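Local atomic coordinates of 3-dehydroquinate dehydratase (Aquifex aeolicus, PDB entry 2YSW), a protein that catalyses the cis-dehydration of 3-dehydroquinate to 3-dehydroshikimate, the third step of the chorismate pathway, through a Schiff-base intermediate. Residues Asp25-Arg30 / Gln52-Ile57; Leu7-Phe12 / Gln33-Ser38. All blocks are in the same frame, centred on the assembly; numbering follows the deposited sequence.

Contact 1: residues Asp25-Arg30 / Gln52-Ile57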
loop_
_atom_site.group_PDB
_atom_site.type_symbol
_atom_site.label_atom_id
_atom_site.label_comp_id
_atom_site.label_asym_id
_atom_site.label_seq_id
_atom_site.Cartn_x
_atom_site.Cartn_y
_atom_site.Cartn_z
ATOM N N ASP A 25 -12.575 15.160 3.291
ATOM C CA ASP A 25 -13.888 14.752 3.780
ATOM C C ASP A 25 -14.050 15.174 5.239
ATOM O O ASP A 25 -15.164 15.368 5.723
ATOM C CB ASP A 25 -14.042 13.232 3.712
ATOM C CG ASP A 25 -13.811 12.675 2.322
ATOM O OD1 ASP A 25 -14.651 12.916 1.428
ATOM O OD2 ASP A 25 -12.788 11.993 2.122
ATOM N N ILE A 26 -12.925 15.322 5.929
ATOM C CA ILE A 26 -12.937 15.651 7.345
ATOM C C ILE A 26 -11.874 16.657 7.745
ATOM O O ILE A 26 -10.805 16.740 7.133
ATOM C CB ILE A 26 -12.683 14.372 8.199
ATOM C CG1 ILE A 26 -13.771 13.326 7.935
ATOM C CG2 ILE A 26 -12.614 14.722 9.687
ATOM C CD1 ILE A 26 -13.449 11.951 8.539
ATOM N N VAL A 27 -12.191 17.430 8.776
ATOM C CA VAL A 27 -11.250 18.375 9.341
ATOM C C VAL A 27 -11.107 17.942 10.792
ATOM O O VAL A 27 -12.099 17.852 11.527
ATOM C CB VAL A 27 -11.756 19.837 9.327
ATOM C CG1 VAL A 27 -10.916 20.670 10.288
ATOM C CG2 VAL A 27 -11.660 20.422 7.922
ATOM N N GLU A 28 -9.884 17.620 11.192
ATOM C CA GLU A 28 -9.639 17.241 12.566
ATOM C C GLU A 28 -9.186 18.507 13.286
ATOM O O GLU A 28 -8.169 19.118 12.918
ATOM C CB GLU A 28 -8.547 16.172 12.677
ATOM C CG GLU A 28 -8.163 15.887 14.132
ATOM C CD GLU A 28 -6.995 14.916 14.273
ATOM O OE1 GLU A 28 -6.038 15.018 13.476
ATOM O OE2 GLU A 28 -7.031 14.067 15.194
ATOM N N LEU A 29 -9.952 18.912 14.291
ATOM C CA LEU A 29 -9.607 20.094 15.062
ATOM C C LEU A 29 -8.635 19.689 16.156
ATOM O O LEU A 29 -9.016 19.000 17.106
ATOM C CB LEU A 29 -10.848 20.718 15.715
ATOM C CG LEU A 29 -11.972 21.293 14.850
ATOM C CD1 LEU A 29 -12.903 22.112 15.729
ATOM C CD2 LEU A 29 -11.390 22.175 13.767
ATOM N N ARG A 30 -7.382 20.099 16.020
ATOM C CA ARG A 30 -6.378 19.798 17.037
ATOM C C ARG A 30 -6.466 20.912 18.079
ATOM O O ARG A 30 -5.655 21.844 18.084
ATOM C CB ARG A 30 -4.979 19.746 16.408
ATOM C CG ARG A 30 -4.733 18.479 15.588
ATOM C CD ARG A 30 -4.769 17.241 16.473
ATOM N NE ARG A 30 -3.788 17.357 17.545
ATOM C CZ ARG A 30 -2.485 17.142 17.395
ATOM N NH1 ARG A 30 -1.996 16.780 16.211
ATOM N NH2 ARG A 30 -1.665 17.319 18.422
ATOM N N GLN A 52 -19.405 23.975 5.717
ATOM C CA GLN A 52 -18.700 23.796 4.457
ATOM C C GLN A 52 -18.931 22.398 3.900
ATOM O O GLN A 52 -18.332 22.013 2.897
ATOM C CB GLN A 52 -17.207 24.051 4.643
ATOM C CG GLN A 52 -16.845 25.526 4.662
ATOM C CD GLN A 52 -16.961 26.169 3.290
ATOM O OE1 GLN A 52 -18.003 26.088 2.636
ATOM N NE2 GLN A 52 -15.888 26.812 2.848
ATOM N N GLY A 53 -19.802 21.641 4.555
ATOM C CA GLY A 53 -20.097 20.299 4.093
ATOM C C GLY A 53 -19.138 19.197 4.516
ATOM O O GLY A 53 -19.258 18.068 4.044
ATOM N N LEU A 54 -18.184 19.494 5.394
ATOM C CA LEU A 54 -17.256 18.452 5.827
ATOM C C LEU A 54 -17.582 17.941 7.220
ATOM O O LEU A 54 -18.382 18.535 7.954
ATOM C CB LEU A 54 -15.808 18.955 5.801
ATOM C CG LEU A 54 -15.310 19.610 4.508
ATOM C CD1 LEU A 54 -13.796 19.596 4.503
ATOM C CD2 LEU A 54 -15.839 18.872 3.287
ATOM N N LYS A 55 -16.963 16.828 7.587
ATOM C CA LYS A 55 -17.180 16.274 8.908
ATOM C C LYS A 55 -16.041 16.691 9.818
ATOM O O LYS A 55 -14.996 17.157 9.354
ATOM C CB LYS A 55 -17.302 14.756 8.827
ATOM C CG LYS A 55 -18.650 14.320 8.290
ATOM C CD LYS A 55 -18.595 12.926 7.729
ATOM C CE LYS A 55 -19.962 12.500 7.231
ATOM N NZ LYS A 55 -20.934 12.375 8.360
ATOM N N THR A 56 -16.249 16.515 11.116
ATOM C CA THR A 56 -15.254 16.909 12.092
ATOM C C THR A 56 -14.814 15.809 13.025
ATOM O O THR A 56 -15.551 14.861 13.299
ATOM C CB THR A 56 -15.784 18.023 13.009
ATOM O OG1 THR A 56 -16.872 17.507 13.793
ATOM C CG2 THR A 56 -16.260 19.209 12.196
ATOM N N ILE A 57 -13.595 15.966 13.515
ATOM C CA ILE A 57 -13.039 15.069 14.508
ATOM C C ILE A 57 -12.581 16.037 15.593
ATOM O O ILE A 57 -11.742 16.906 15.339
ATOM C CB ILE A 57 -11.807 14.293 14.009
ATOM C CG1 ILE A 57 -12.214 13.253 12.962
ATOM C CG2 ILE A 57 -11.133 13.619 15.193
ATOM C CD1 ILE A 57 -11.027 12.538 12.324
#

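Contact 2: residues Leu7-Phe12 / Gln33-Ser38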
loop_
_atom_site.group_PDB
_atom_site.type_symbol
_atom_site.label_atom_id
_atom_site.label_comp_id
_atom_site.label_asym_id
_atom_site.label_seq_id
_atom_site.Cartn_x
_atom_site.Cartn_y
_atom_site.Cartn_z
ATOM N N LEU A 7 -6.066 20.571 11.598
ATOM C CA LEU A 7 -5.899 22.014 11.514
ATOM C C LEU A 7 -5.903 22.644 12.888
ATOM O O LEU A 7 -6.660 22.216 13.758
ATOM C CB LEU A 7 -7.045 22.639 10.704
ATOM C CG LEU A 7 -7.184 22.318 9.208
ATOM C CD1 LEU A 7 -8.414 23.034 8.657
ATOM C CD2 LEU A 7 -5.925 22.752 8.464
ATOM N N ASP A 8 -5.047 23.640 13.098
ATOM C CA ASP A 8 -5.071 24.360 14.361
ATOM C C ASP A 8 -5.995 25.535 14.047
ATOM O O ASP A 8 -6.658 25.526 13.009
ATOM C CB ASP A 8 -3.678 24.839 14.813
ATOM C CG ASP A 8 -2.955 25.677 13.771
ATOM O OD1 ASP A 8 -3.602 26.413 13.001
ATOM O OD2 ASP A 8 -1.709 25.608 13.744
ATOM N N ASP A 9 -6.041 26.548 14.900
ATOM C CA ASP A 9 -6.959 27.656 14.654
ATOM C C ASP A 9 -6.420 28.851 13.870
ATOM O O ASP A 9 -7.126 29.845 13.709
ATOM C CB ASP A 9 -7.550 28.131 15.988
ATOM C CG ASP A 9 -6.497 28.670 16.927
ATOM O OD1 ASP A 9 -5.328 28.254 16.795
ATOM O OD2 ASP A 9 -6.836 29.495 17.800
ATOM N N THR A 10 -5.188 28.767 13.376
ATOM C CA THR A 10 -4.611 29.872 12.607
ATOM C C THR A 10 -5.105 29.803 11.162
ATOM O O THR A 10 -5.058 28.740 10.547
ATOM C CB THR A 10 -3.074 29.804 12.594
ATOM O OG1 THR A 10 -2.660 28.632 11.879
ATOM C CG2 THR A 10 -2.527 29.746 14.019
ATOM N N ASN A 11 -5.577 30.925 10.621
ATOM C CA ASN A 11 -6.085 30.961 9.244
ATOM C C ASN A 11 -7.165 29.927 8.992
ATOM O O ASN A 11 -7.264 29.394 7.881
ATOM C CB ASN A 11 -4.974 30.677 8.244
ATOM C CG ASN A 11 -4.159 31.884 7.928
ATOM O OD1 ASN A 11 -3.331 32.316 8.727
ATOM N ND2 ASN A 11 -4.391 32.454 6.750
ATOM N N PHE A 12 -7.973 29.641 10.000
ATOM C CA PHE A 12 -8.996 28.625 9.856
ATOM C C PHE A 12 -9.863 28.697 8.607
ATOM O O PHE A 12 -9.954 27.726 7.854
ATOM C CB PHE A 12 -9.907 28.604 11.079
ATOM C CG PHE A 12 -10.590 27.287 11.279
ATOM C CD1 PHE A 12 -9.870 26.184 11.746
ATOM C CD2 PHE A 12 -11.936 27.132 10.976
ATOM C CE1 PHE A 12 -10.480 24.953 11.910
ATOM C CE2 PHE A 12 -12.562 25.896 11.137
ATOM C CZ PHE A 12 -11.833 24.804 11.604
ATOM N N GLN A 33 -3.637 22.475 20.000
ATOM C CA GLN A 33 -2.763 23.428 19.319
ATOM C C GLN A 33 -3.474 24.772 19.103
ATOM O O GLN A 33 -2.942 25.654 18.430
ATOM C CB GLN A 33 -2.327 22.878 17.955
ATOM C CG GLN A 33 -1.630 21.524 18.000
ATOM C CD GLN A 33 -0.371 21.542 18.849
ATOM O OE1 GLN A 33 -0.365 21.085 19.998
ATOM N NE2 GLN A 33 0.706 22.079 18.288
ATOM N N PHE A 34 -4.677 24.914 19.659
ATOM C CA PHE A 34 -5.455 26.145 19.514
ATOM C C PHE A 34 -4.912 27.241 20.427
ATOM O O PHE A 34 -4.369 26.956 21.489
ATOM C CB PHE A 34 -6.931 25.888 19.871
ATOM C CG PHE A 34 -7.779 25.407 18.714
ATOM C CD1 PHE A 34 -7.212 24.723 17.637
ATOM C CD2 PHE A 34 -9.162 25.616 18.722
ATOM C CE1 PHE A 34 -8.012 24.251 16.584
ATOM C CE2 PHE A 34 -9.966 25.152 17.680
ATOM C CZ PHE A 34 -9.393 24.470 16.609
ATOM N N SER A 35 -5.068 28.493 20.015
ATOM C CA SER A 35 -4.619 29.609 20.840
ATOM C C SER A 35 -5.732 29.990 21.830
ATOM O O SER A 35 -5.519 30.790 22.738
ATOM C CB SER A 35 -4.253 30.813 19.963
ATOM O OG SER A 35 -5.338 31.190 19.127
ATOM N N ASP A 36 -6.912 29.395 21.647
ATOM C CA ASP A 36 -8.067 29.638 22.509
ATOM C C ASP A 36 -8.823 28.312 22.586
ATOM O O ASP A 36 -9.147 27.729 21.552
ATOM C CB ASP A 36 -8.969 30.712 21.884
ATOM C CG ASP A 36 -10.103 31.154 22.801
ATOM O OD1 ASP A 36 -10.532 30.370 23.678
ATOM O OD2 ASP A 36 -10.585 32.298 22.625
ATOM N N THR A 37 -9.109 27.830 23.792
ATOM C CA THR A 37 -9.831 26.566 23.928
ATOM C C THR A 37 -11.176 26.736 24.642
ATOM O O THR A 37 -11.768 25.767 25.130
ATOM C CB THR A 37 -8.988 25.498 24.690
ATOM O OG1 THR A 37 -8.850 25.878 26.065
ATOM C CG2 THR A 37 -7.600 25.361 24.060
ATOM N N SER A 38 -11.670 27.965 24.697
ATOM C CA SER A 38 -12.950 28.200 25.355
ATOM C C SER A 38 -14.054 27.440 24.624
ATOM O O SER A 38 -13.982 27.192 23.415
ATOM C CB SER A 38 -13.279 29.696 25.392
ATOM O OG SER A 38 -13.737 30.142 24.132
#

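Contact 1: residues Asp25-Arg30 / Gln52-Ile57
The carbonyl oxygen of Lys-55 is gripped twice from strand 26-30: Val-27 N donates to Lys-55 O at 2.9 Å, and Ile-26 CA, 3.2 Å from Lys-55 O, adds a C-H...O contact. Ile-57 O is held in the same way, by Leu-29 N at 2.9 Å and more loosely by the CA-H of Glu-28. Lys-55 N and Ile-57 N in turn bond to Asp-25 O and Val-27 O, giving the ladder of two parallel TIM-barrel strands joined through helix 39-51 as a beta-alpha-beta unit. Beta-branched residues suit such strands. With chi1 at -60° Ile-26 CG1 lies beside the backbone N, which leaves CG2 anti to that N and against Ile-57 CG1, 3.6 Å away. The second branch of Ile-57 flanks the acid beside it, its CG2 lying 3.9 Å from Glu-28 CG. An alanine in place of Ile-57 would remove both branches and is likely to open a gap beside Ile-26 and free the stem of Glu-28 to lean. On the face of Val-27 and Thr-56, which is turned to helices 12-21 and 39-51, Val-27 CG2 meets Leu-54 CD1 at 4.1 Å, and the Thr-56 hydroxyl bonds to Ser-84. Glu-28, predicted to bind 3-dehydroquinate, runs extended past Ile-57 to a hydrogen bond with Thr-59; apolar packing along its stem and this bond are consistent with a carboxylate held near the Schiff-base Lys-142.

Contact 2: residues Leu7-Phe12 / Gln33-Ser38
Asp-9 and Ser-35 meet because each turns its polar end back over its own main chain: Asp-9 CG stands between the backbone N and the carbonyl carbon (chi1 63°), and Ser-35 OG takes the same position (chi1 56°). The Ser-35 hydroxyl then donates to Asp-9 OD2 at 2.6 Å, on the syn side and close to the carboxylate plane. Ser-35 N reaches Asp-9 OD2 as well, at 3.0 Å but from well above that plane, and makes a weak second bond to Asp-9 OD1. A third donor, the hydroxyl of Tyr-41 in helix 39-51, also bonds to OD2, so donors from two residues probably fix the rotation of the carboxylate. A short acid suits this place, its single methylene lying over the Phe-34 ring while the carboxylate is at Ser-35: Asp-9 CB sits 3.8 Å from the centroid of that ring, 9° off the normal, a CH-pi contact over one face. Carbonyl oxygens lie in plane at the edge of the same ring, where the C-H groups are slightly positive; one is Leu-7 O, 3.7 Å from Phe-34 CE1, and another is Asp-36 O. The two segments are loops that follow neighbouring strands of the TIM barrel, and each leads into the next helix, with Asn-11 and Ser-38 at the N-cap positions. Both loops are shaped by Asx turns. Asp-8 OD1 accepts from Thr-10 N at 2.9 Å and from Thr-10 OG1 at 2.7 Å, both from one face of its carboxylate, and a type II turn follows from Asp-9 to Phe-12. In the other loop Asp-36 OD1 receives Ser-38 N at 2.8 Å. Nearer the strand ends the loops touch through aliphatic carbon, Asp-8 CB lying 3.9 Å from Gln-33 CB.

The centres of contacts 1 and 2 lie about 14 Å apart, and their segments interleave along the chain. Strand 26-30 of contact 1 is continuous in hydrogen bonding with the start of contact 2: Leu-7 N probably bonds to Glu-28 O at 2.9 Å, and Arg-30 N to Leu-7 O at 3.2 Å. On the helix-covered side of the sheet, Leu-29 CD2 packs against Phe-12 CZ at 3.4 Å, and Leu-29 also touches Phe-34. Glu-28, Leu-29 and Arg-30 are predicted to bind 3-dehydroquinate. Contact 2 stands beside that site: nearest side-chain atoms of Gln-33 and Arg-30 are about 4 Å apart, of Gln-33 and Arg-61, an experimentally established substrate-binding residue, about 6 Å.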